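Local coordinates for selenium-binding protein (Sulfolobus tokodaii, PDB 2ECE) that probably binds selenium, though its function remains unestablished, at residues Leu246-Leu256 against Phe268-Lys276; Ala318-Ile326 against Tyr336-Glu344. All blocks are in the same frame, centred on the assembly; numbering follows the deposited sequence.

Contact 1. Residues Leu246-Leu256 against Phe268-Lys276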
loop_
_atom_site.group_PDB
_atom_site.type_symbol
_atom_site.label_atom_id
_atom_site.label_comp_id
_atom_site.label_asym_id
_atom_site.label_seq_id
_atom_site.Cartn_x
_atom_site.Cartn_y
_atom_site.Cartn_z
ATOM N N LEU A 246 -15.845 -9.451 -6.610
ATOM C CA LEU A 246 -16.108 -8.035 -6.849
ATOM C C LEU A 246 -16.316 -7.711 -8.328
ATOM O O LEU A 246 -15.553 -6.950 -8.923
ATOM C CB LEU A 246 -14.952 -7.208 -6.282
ATOM C CG LEU A 246 -14.634 -7.609 -4.835
ATOM C CD1 LEU A 246 -13.414 -6.867 -4.328
ATOM C CD2 LEU A 246 -15.847 -7.326 -3.955
ATOM N N GLY A 247 -17.364 -8.291 -8.909
ATOM C CA GLY A 247 -17.662 -8.066 -10.311
ATOM C C GLY A 247 -17.016 -9.138 -11.169
ATOM O O GLY A 247 -15.788 -9.206 -11.258
ATOM N N GLU A 248 -17.834 -9.981 -11.799
ATOM C CA GLU A 248 -17.313 -11.057 -12.647
ATOM C C GLU A 248 -16.307 -10.552 -13.672
ATOM O O GLU A 248 -15.357 -11.255 -14.009
ATOM C CB GLU A 248 -18.442 -11.758 -13.412
ATOM C CG GLU A 248 -19.149 -12.901 -12.700
ATOM C CD GLU A 248 -20.239 -13.515 -13.577
ATOM O OE1 GLU A 248 -20.824 -12.768 -14.392
ATOM O OE2 GLU A 248 -20.521 -14.728 -13.451
ATOM N N GLU A 249 -16.514 -9.334 -14.163
ATOM C CA GLU A 249 -15.637 -8.776 -15.187
ATOM C C GLU A 249 -14.440 -7.965 -14.697
ATOM O O GLU A 249 -13.628 -7.517 -15.507
ATOM C CB GLU A 249 -16.450 -7.912 -16.158
ATOM C CG GLU A 249 -16.678 -6.482 -15.680
ATOM C CD GLU A 249 -17.764 -6.357 -14.622
ATOM O OE1 GLU A 249 -18.126 -7.371 -13.989
ATOM O OE2 GLU A 249 -18.252 -5.227 -14.417
ATOM N N ASN A 250 -14.318 -7.761 -13.389
ATOM C CA ASN A 250 -13.195 -6.975 -12.872
ATOM C C ASN A 250 -11.978 -7.826 -12.533
ATOM O O ASN A 250 -12.102 -9.010 -12.223
ATOM C CB ASN A 250 -13.617 -6.180 -11.632
ATOM C CG ASN A 250 -14.755 -5.217 -11.916
ATOM O OD1 ASN A 250 -14.700 -4.441 -12.870
ATOM N ND2 ASN A 250 -15.790 -5.256 -11.080
ATOM N N ARG A 251 -10.801 -7.213 -12.592
ATOM C CA ARG A 251 -9.559 -7.908 -12.278
ATOM C C ARG A 251 -8.615 -7.054 -11.423
ATOM O O ARG A 251 -8.557 -5.832 -11.549
ATOM C CB ARG A 251 -8.851 -8.336 -13.568
ATOM C CG ARG A 251 -9.594 -9.409 -14.360
ATOM C CD ARG A 251 -9.687 -10.710 -13.577
ATOM N NE ARG A 251 -10.286 -11.792 -14.357
ATOM C CZ ARG A 251 -11.591 -11.932 -14.579
ATOM N NH1 ARG A 251 -12.452 -11.057 -14.076
ATOM N NH2 ARG A 251 -12.035 -12.953 -15.311
ATOM N N MET A 252 -7.869 -7.741 -10.568
ATOM C CA MET A 252 -6.919 -7.141 -9.654
ATOM C C MET A 252 -7.644 -6.506 -8.460
ATOM O O MET A 252 -7.908 -5.300 -8.438
ATOM C CB MET A 252 -6.080 -6.088 -10.383
ATOM C CG MET A 252 -5.251 -6.643 -11.548
ATOM S SD MET A 252 -4.076 -5.463 -12.242
ATOM C CE MET A 252 -3.963 -6.023 -13.971
ATOM N N ALA A 253 -7.827 -7.310 -7.414
ATOM C CA ALA A 253 -8.464 -6.866 -6.182
ATOM C C ALA A 253 -7.240 -6.535 -5.318
ATOM O O ALA A 253 -6.675 -7.450 -4.700
ATOM C CB ALA A 253 -9.282 -8.013 -5.571
ATOM N N LEU A 254 -6.846 -5.264 -5.236
ATOM C CA LEU A 254 -5.660 -4.891 -4.516
ATOM C C LEU A 254 -5.872 -4.520 -3.018
ATOM O O LEU A 254 -5.877 -5.400 -2.145
ATOM C CB LEU A 254 -4.923 -3.728 -5.338
ATOM C CG LEU A 254 -4.536 -4.260 -6.747
ATOM C CD1 LEU A 254 -3.524 -3.294 -7.298
ATOM C CD2 LEU A 254 -3.932 -5.681 -6.740
ATOM N N GLU A 255 -5.641 -3.211 -2.763
ATOM C CA GLU A 255 -5.620 -2.610 -1.433
ATOM C C GLU A 255 -6.842 -2.651 -0.570
ATOM O O GLU A 255 -7.919 -2.152 -0.951
ATOM C CB GLU A 255 -5.118 -1.142 -1.524
ATOM C CG GLU A 255 -3.753 -0.920 -2.188
ATOM C CD GLU A 255 -2.579 -1.518 -1.420
ATOM O OE1 GLU A 255 -2.635 -1.561 -0.177
ATOM O OE2 GLU A 255 -1.585 -1.927 -2.060
ATOM N N LEU A 256 -6.659 -3.205 0.627
ATOM C CA LEU A 256 -7.764 -3.399 1.575
ATOM C C LEU A 256 -7.726 -2.374 2.676
ATOM O O LEU A 256 -6.716 -2.260 3.372
ATOM C CB LEU A 256 -7.711 -4.809 2.199
ATOM C CG LEU A 256 -8.248 -5.948 1.335
ATOM C CD1 LEU A 256 -7.733 -7.285 1.834
ATOM C CD2 LEU A 256 -9.768 -5.900 1.354
ATOM N N PHE A 268 -13.014 -0.588 2.416
ATOM C CA PHE A 268 -12.996 -0.509 0.958
ATOM C C PHE A 268 -11.885 -1.327 0.312
ATOM O O PHE A 268 -10.968 -1.817 0.986
ATOM C CB PHE A 268 -12.831 0.945 0.501
ATOM C CG PHE A 268 -13.913 1.869 0.990
ATOM C CD1 PHE A 268 -13.840 2.445 2.256
ATOM C CD2 PHE A 268 -15.010 2.163 0.177
ATOM C CE1 PHE A 268 -14.846 3.307 2.709
ATOM C CE2 PHE A 268 -16.023 3.025 0.617
ATOM C CZ PHE A 268 -15.940 3.596 1.888
ATOM N N ILE A 269 -11.997 -1.472 -1.006
ATOM C CA ILE A 269 -11.001 -2.163 -1.817
ATOM C C ILE A 269 -11.159 -1.685 -3.253
ATOM O O ILE A 269 -12.275 -1.413 -3.715
ATOM C CB ILE A 269 -11.143 -3.705 -1.785
ATOM C CG1 ILE A 269 -9.978 -4.333 -2.563
ATOM C CG2 ILE A 269 -12.459 -4.137 -2.405
ATOM C CD1 ILE A 269 -9.908 -5.855 -2.475
ATOM N N ASN A 270 -10.036 -1.561 -3.947
ATOM C CA ASN A 270 -10.049 -1.122 -5.329
ATOM C C ASN A 270 -9.874 -2.283 -6.306
ATOM O O ASN A 270 -9.072 -3.197 -6.074
ATOM C CB ASN A 270 -8.942 -0.083 -5.560
ATOM C CG ASN A 270 -7.542 -0.618 -5.235
ATOM O OD1 ASN A 270 -7.297 -1.145 -4.148
ATOM N ND2 ASN A 270 -6.619 -0.466 -6.175
ATOM N N MET A 271 -10.666 -2.254 -7.372
ATOM C CA MET A 271 -10.581 -3.235 -8.444
ATOM C C MET A 271 -9.959 -2.383 -9.534
ATOM O O MET A 271 -10.573 -1.423 -9.996
ATOM C CB MET A 271 -11.967 -3.718 -8.878
ATOM C CG MET A 271 -12.606 -4.721 -7.937
ATOM S SD MET A 271 -11.489 -6.073 -7.437
ATOM C CE MET A 271 -11.141 -6.857 -8.999
ATOM N N VAL A 272 -8.737 -2.722 -9.930
ATOM C CA VAL A 272 -8.010 -1.934 -10.922
ATOM C C VAL A 272 -8.590 -1.799 -12.328
ATOM O O VAL A 272 -8.663 -0.691 -12.862
ATOM C CB VAL A 272 -6.547 -2.430 -11.059
ATOM C CG1 VAL A 272 -5.795 -1.567 -12.069
ATOM C CG2 VAL A 272 -5.851 -2.376 -9.701
ATOM N N VAL A 273 -9.005 -2.901 -12.936
ATOM C CA VAL A 273 -9.502 -2.807 -14.299
ATOM C C VAL A 273 -10.637 -3.759 -14.659
ATOM O O VAL A 273 -10.654 -4.923 -14.253
ATOM C CB VAL A 273 -8.333 -3.004 -15.290
ATOM C CG1 VAL A 273 -7.639 -4.321 -15.008
ATOM C CG2 VAL A 273 -8.835 -2.956 -16.727
ATOM N N SER A 274 -11.596 -3.239 -15.421
ATOM C CA SER A 274 -12.733 -4.023 -15.874
ATOM C C SER A 274 -12.426 -4.580 -17.252
ATOM O O SER A 274 -11.941 -3.859 -18.118
ATOM C CB SER A 274 -13.985 -3.150 -15.955
ATOM O OG SER A 274 -14.964 -3.763 -16.778
ATOM N N LEU A 275 -12.705 -5.860 -17.459
ATOM C CA LEU A 275 -12.454 -6.470 -18.756
ATOM C C LEU A 275 -13.487 -6.016 -19.787
ATOM O O LEU A 275 -13.333 -6.280 -20.978
ATOM C CB LEU A 275 -12.480 -7.996 -18.650
ATOM C CG LEU A 275 -11.380 -8.660 -17.816
ATOM C CD1 LEU A 275 -11.496 -10.163 -17.940
ATOM C CD2 LEU A 275 -10.014 -8.197 -18.294
ATOM N N LYS A 276 -14.535 -5.335 -19.327
ATOM C CA LYS A 276 -15.588 -4.854 -20.222
ATOM C C LYS A 276 -15.291 -3.479 -20.816
ATOM O O LYS A 276 -15.468 -3.265 -22.019
ATOM C CB LYS A 276 -16.930 -4.786 -19.488
ATOM C CG LYS A 276 -18.066 -4.225 -20.343
ATOM C CD LYS A 276 -19.254 -3.767 -19.498
ATOM C CE LYS A 276 -20.367 -3.186 -20.372
ATOM N NZ LYS A 276 -21.461 -2.533 -19.583
HETATM O O HOH W 1 -17.396 -3.193 -15.726
#
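Arg251 and Val273 form an antiparallel hydrogen-bonded pair: Arg251 N donates to Val273 O at 2.8 Å, and Val273 N to Arg251 O at 3.3 Å. The backbone ladder continues with Leu275 N to Glu249 O, almost straight at 173°, and with Leu254 N to Asn270 O. Val272 (helical angles) and Met252 (positive phi) lie opposite each other and interrupt the regular alternation; Val272 N donates to Met252 O at 3.1 Å.

The apolar contacts centre on Met271. Bends at chi2 (-47°) and chi3 (-62°) curl its chain over the partner strand: SD lies 3.5 Å from Ala253 CB and CE 3.7 Å from Asn250 CB; Leu246 crosses it at about a right angle. Separately, Leu254 CD1 presses on Val272 CG2 at 3.5 Å, a tight pair.

Among polar groups, the Arg251 guanidinium has Leu275 CD1 3.8 Å above the centre of one face. In its plane, NH1 donates to both Glu248 O and Asn250 O, while NH2 reaches Lys223 O. A water joins Glu249 OE2 to Ser274 OG. The bonds to backbone carbonyls probably hold the guanidinium's orientation, and its charge is probably balanced largely by peptide dipoles.

Contact 2. Residues Ala318-Ile326 against Tyr336-Glu344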
loop_
_atom_site.group_PDB
_atom_site.type_symbol
_atom_site.label_atom_id
_atom_site.label_comp_id
_atom_site.label_asym_id
_atom_site.label_seq_id
_atom_site.Cartn_x
_atom_site.Cartn_y
_atom_site.Cartn_z
ATOM N N ALA A 318 -7.663 4.566 -25.454
ATOM C CA ALA A 318 -8.187 5.121 -24.214
ATOM C C ALA A 318 -7.149 4.959 -23.108
ATOM O O ALA A 318 -6.205 4.180 -23.236
ATOM C CB ALA A 318 -9.484 4.413 -23.830
ATOM N N VAL A 319 -7.324 5.713 -22.029
ATOM C CA VAL A 319 -6.418 5.640 -20.888
ATOM C C VAL A 319 -7.242 5.156 -19.705
ATOM O O VAL A 319 -8.173 5.836 -19.266
ATOM C CB VAL A 319 -5.819 7.019 -20.542
ATOM C CG1 VAL A 319 -4.847 6.890 -19.367
ATOM C CG2 VAL A 319 -5.111 7.598 -21.762
ATOM N N PRO A 320 -6.930 3.964 -19.183
ATOM C CA PRO A 320 -7.705 3.471 -18.045
ATOM C C PRO A 320 -7.300 4.296 -16.834
ATOM O O PRO A 320 -6.168 4.783 -16.765
ATOM C CB PRO A 320 -7.260 2.011 -17.924
ATOM C CG PRO A 320 -6.664 1.695 -19.296
ATOM C CD PRO A 320 -5.940 2.966 -19.610
ATOM N N PRO A 321 -8.221 4.499 -15.881
ATOM C CA PRO A 321 -7.828 5.286 -14.716
ATOM C C PRO A 321 -6.745 4.556 -13.927
ATOM O O PRO A 321 -5.842 5.186 -13.380
ATOM C CB PRO A 321 -9.135 5.424 -13.936
ATOM C CG PRO A 321 -9.878 4.170 -14.306
ATOM C CD PRO A 321 -9.636 4.103 -15.792
ATOM N N LEU A 322 -6.830 3.226 -13.908
ATOM C CA LEU A 322 -5.884 2.380 -13.181
ATOM C C LEU A 322 -5.735 2.834 -11.737
ATOM O O LEU A 322 -4.674 3.314 -11.327
ATOM C CB LEU A 322 -4.508 2.382 -13.854
ATOM C CG LEU A 322 -4.412 1.817 -15.275
ATOM C CD1 LEU A 322 -2.976 1.953 -15.779
ATOM C CD2 LEU A 322 -4.854 0.360 -15.281
ATOM N N VAL A 323 -6.812 2.698 -10.973
ATOM C CA VAL A 323 -6.786 3.063 -9.560
ATOM C C VAL A 323 -6.035 1.935 -8.867
ATOM O O VAL A 323 -6.563 0.832 -8.721
ATOM C CB VAL A 323 -8.215 3.177 -8.992
ATOM C CG1 VAL A 323 -8.165 3.414 -7.483
ATOM C CG2 VAL A 323 -8.950 4.339 -9.680
ATOM N N THR A 324 -4.800 2.217 -8.454
ATOM C CA THR A 324 -3.949 1.216 -7.812
ATOM C C THR A 324 -3.827 1.286 -6.285
ATOM O O THR A 324 -3.455 0.297 -5.652
ATOM C CB THR A 324 -2.532 1.264 -8.402
ATOM O OG1 THR A 324 -2.030 2.602 -8.319
ATOM C CG2 THR A 324 -2.541 0.816 -9.860
ATOM N N ASP A 325 -4.115 2.442 -5.694
ATOM C CA ASP A 325 -4.040 2.573 -4.243
ATOM C C ASP A 325 -5.189 3.403 -3.671
ATOM O O ASP A 325 -5.750 4.269 -4.352
ATOM C CB ASP A 325 -2.703 3.202 -3.818
ATOM C CG ASP A 325 -2.467 3.109 -2.310
ATOM O OD1 ASP A 325 -2.687 2.019 -1.755
ATOM O OD2 ASP A 325 -2.051 4.107 -1.681
ATOM N N ILE A 326 -5.542 3.112 -2.421
ATOM C CA ILE A 326 -6.589 3.840 -1.707
ATOM C C ILE A 326 -6.131 3.985 -0.260
ATOM O O ILE A 326 -5.328 3.180 0.231
ATOM C CB ILE A 326 -7.956 3.101 -1.716
ATOM C CG1 ILE A 326 -7.791 1.671 -1.197
ATOM C CG2 ILE A 326 -8.551 3.125 -3.109
ATOM C CD1 ILE A 326 -9.104 0.985 -0.844
ATOM N N TYR A 336 -9.225 8.448 -0.239
ATOM C CA TYR A 336 -8.377 9.013 -1.285
ATOM C C TYR A 336 -7.993 7.921 -2.264
ATOM O O TYR A 336 -7.708 6.799 -1.854
ATOM C CB TYR A 336 -7.116 9.641 -0.688
ATOM C CG TYR A 336 -7.395 10.831 0.199
ATOM C CD1 TYR A 336 -7.733 10.659 1.544
ATOM C CD2 TYR A 336 -7.358 12.130 -0.314
ATOM C CE1 TYR A 336 -8.028 11.758 2.359
ATOM C CE2 TYR A 336 -7.653 13.234 0.488
ATOM C CZ TYR A 336 -7.988 13.042 1.821
ATOM O OH TYR A 336 -8.295 14.130 2.609
ATOM N N LEU A 337 -8.006 8.244 -3.554
ATOM C CA LEU A 337 -7.638 7.272 -4.572
ATOM C C LEU A 337 -6.585 7.887 -5.468
ATOM O O LEU A 337 -6.537 9.107 -5.650
ATOM C CB LEU A 337 -8.814 6.894 -5.488
ATOM C CG LEU A 337 -10.306 6.775 -5.165
ATOM C CD1 LEU A 337 -10.975 6.102 -6.363
ATOM C CD2 LEU A 337 -10.557 5.976 -3.913
ATOM N N SER A 338 -5.741 7.037 -6.039
ATOM C CA SER A 338 -4.739 7.504 -6.974
ATOM C C SER A 338 -5.156 6.893 -8.308
ATOM O O SER A 338 -5.691 5.782 -8.351
ATOM C CB SER A 338 -3.344 7.016 -6.573
ATOM O OG SER A 338 -3.258 5.598 -6.625
ATOM N N LEU A 339 -4.958 7.635 -9.390
ATOM C CA LEU A 339 -5.281 7.137 -10.718
ATOM C C LEU A 339 -3.943 7.136 -11.430
ATOM O O LEU A 339 -3.499 8.157 -11.952
ATOM C CB LEU A 339 -6.274 8.055 -11.444
ATOM C CG LEU A 339 -7.772 7.869 -11.174
ATOM C CD1 LEU A 339 -8.119 8.354 -9.774
ATOM C CD2 LEU A 339 -8.574 8.653 -12.216
ATOM N N TRP A 340 -3.301 5.976 -11.422
ATOM C CA TRP A 340 -1.989 5.804 -12.018
ATOM C C TRP A 340 -1.992 5.855 -13.543
ATOM O O TRP A 340 -0.944 6.019 -14.158
ATOM C CB TRP A 340 -1.404 4.476 -11.544
ATOM C CG TRP A 340 0.054 4.341 -11.796
ATOM C CD1 TRP A 340 1.057 5.091 -11.248
ATOM C CD2 TRP A 340 0.690 3.352 -12.612
ATOM N NE1 TRP A 340 2.285 4.622 -11.670
ATOM C CE2 TRP A 340 2.085 3.558 -12.510
ATOM C CE3 TRP A 340 0.216 2.313 -13.426
ATOM C CZ2 TRP A 340 3.009 2.758 -13.180
ATOM C CZ3 TRP A 340 1.141 1.514 -14.095
ATOM C CH2 TRP A 340 2.518 1.746 -13.969
ATOM N N GLY A 341 -3.166 5.707 -14.148
ATOM C CA GLY A 341 -3.249 5.755 -15.597
ATOM C C GLY A 341 -3.524 7.170 -16.062
ATOM O O GLY A 341 -2.708 7.789 -16.742
ATOM N N ILE A 342 -4.680 7.696 -15.669
ATOM C CA ILE A 342 -5.066 9.046 -16.050
ATOM C C ILE A 342 -4.170 10.135 -15.450
ATOM O O ILE A 342 -3.831 11.107 -16.133
ATOM C CB ILE A 342 -6.545 9.288 -15.682
ATOM C CG1 ILE A 342 -7.429 8.543 -16.686
ATOM C CG2 ILE A 342 -6.850 10.786 -15.649
ATOM C CD1 ILE A 342 -8.856 8.373 -16.254
ATOM N N GLY A 343 -3.783 9.974 -14.185
ATOM C CA GLY A 343 -2.920 10.950 -13.538
ATOM C C GLY A 343 -3.606 11.846 -12.520
ATOM O O GLY A 343 -3.561 13.075 -12.632
ATOM N N GLU A 344 -4.225 11.245 -11.508
ATOM C CA GLU A 344 -4.919 12.033 -10.495
ATOM C C GLU A 344 -4.899 11.409 -9.102
ATOM O O GLU A 344 -4.586 10.229 -8.925
ATOM C CB GLU A 344 -6.398 12.220 -10.875
ATOM C CG GLU A 344 -6.697 12.838 -12.239
ATOM C CD GLU A 344 -8.197 12.855 -12.547
ATOM O OE1 GLU A 344 -8.983 12.334 -11.725
ATOM O OE2 GLU A 344 -8.593 13.381 -13.608
#
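Val323 meets the carbonyl oxygen of Ser338 end-on, its CA and CB lying beyond that oxygen. CB sits 3.7 Å from Ser338 O. CG1, anti to the backbone N (chi1 174°), lies 3.5 Å from Ser338 O and 4.0 Å from Leu337 CD1, while CG2 borders Ser338 O at 3.8 Å and Leu339 CG at 4.0 Å. Ser338 O has no hydrogen-bonding partner; a CA-H...O contact from Val323 CA at 3.2 Å is its polar compensation here. Cutting Val323 back to an alanine removes both methyls, which would probably open a gap beside Leu337 and Leu339 and leave Ser338 O less covered.

The backbones meet on both sides of this point. Ser338 N donates to Asp325 O, and Trp340 N to Leu322 O. Gly341 N bonds to Pro321 O at 2.8 Å, lying above the carbonyl plane (47° out of it). A CB on Gly341 would collide with Pro320 O, so the close approach depends on the missing side chain.

Gly343 and Glu344 both face Leu339 in a G1 beta bulge at the turn into strand 344-349. This hairpin belongs to one blade of a beta-propeller, and 318-326 is the connection entering it from the preceding blade.

How the contacts relate
Contacts 1 and 2 lie in neighbouring propeller blades, their centres 13 Å apart. Strand 318-319 still pairs at the edge of the five-stranded sheet that holds contact 1, whereas Ile326 already pairs in the next sheet, so 318-326 links the two. One direct link between the blades is Asn270 of contact 1: its ND2 probably donates to Val323 O at 2.9 Å and to Thr324 O at 3.3 Å. Beside it, Glu255 CG packs 3.2 Å from Asp325 OD1. Arg257 forms salt bridges with both of these acids, a charge shared across the interface, while Asp325 OD2 also accepts from Leu386 N. Adjacent blades are thus joined here by side-chain amide bonds to backbone carbonyls and by a common arginine.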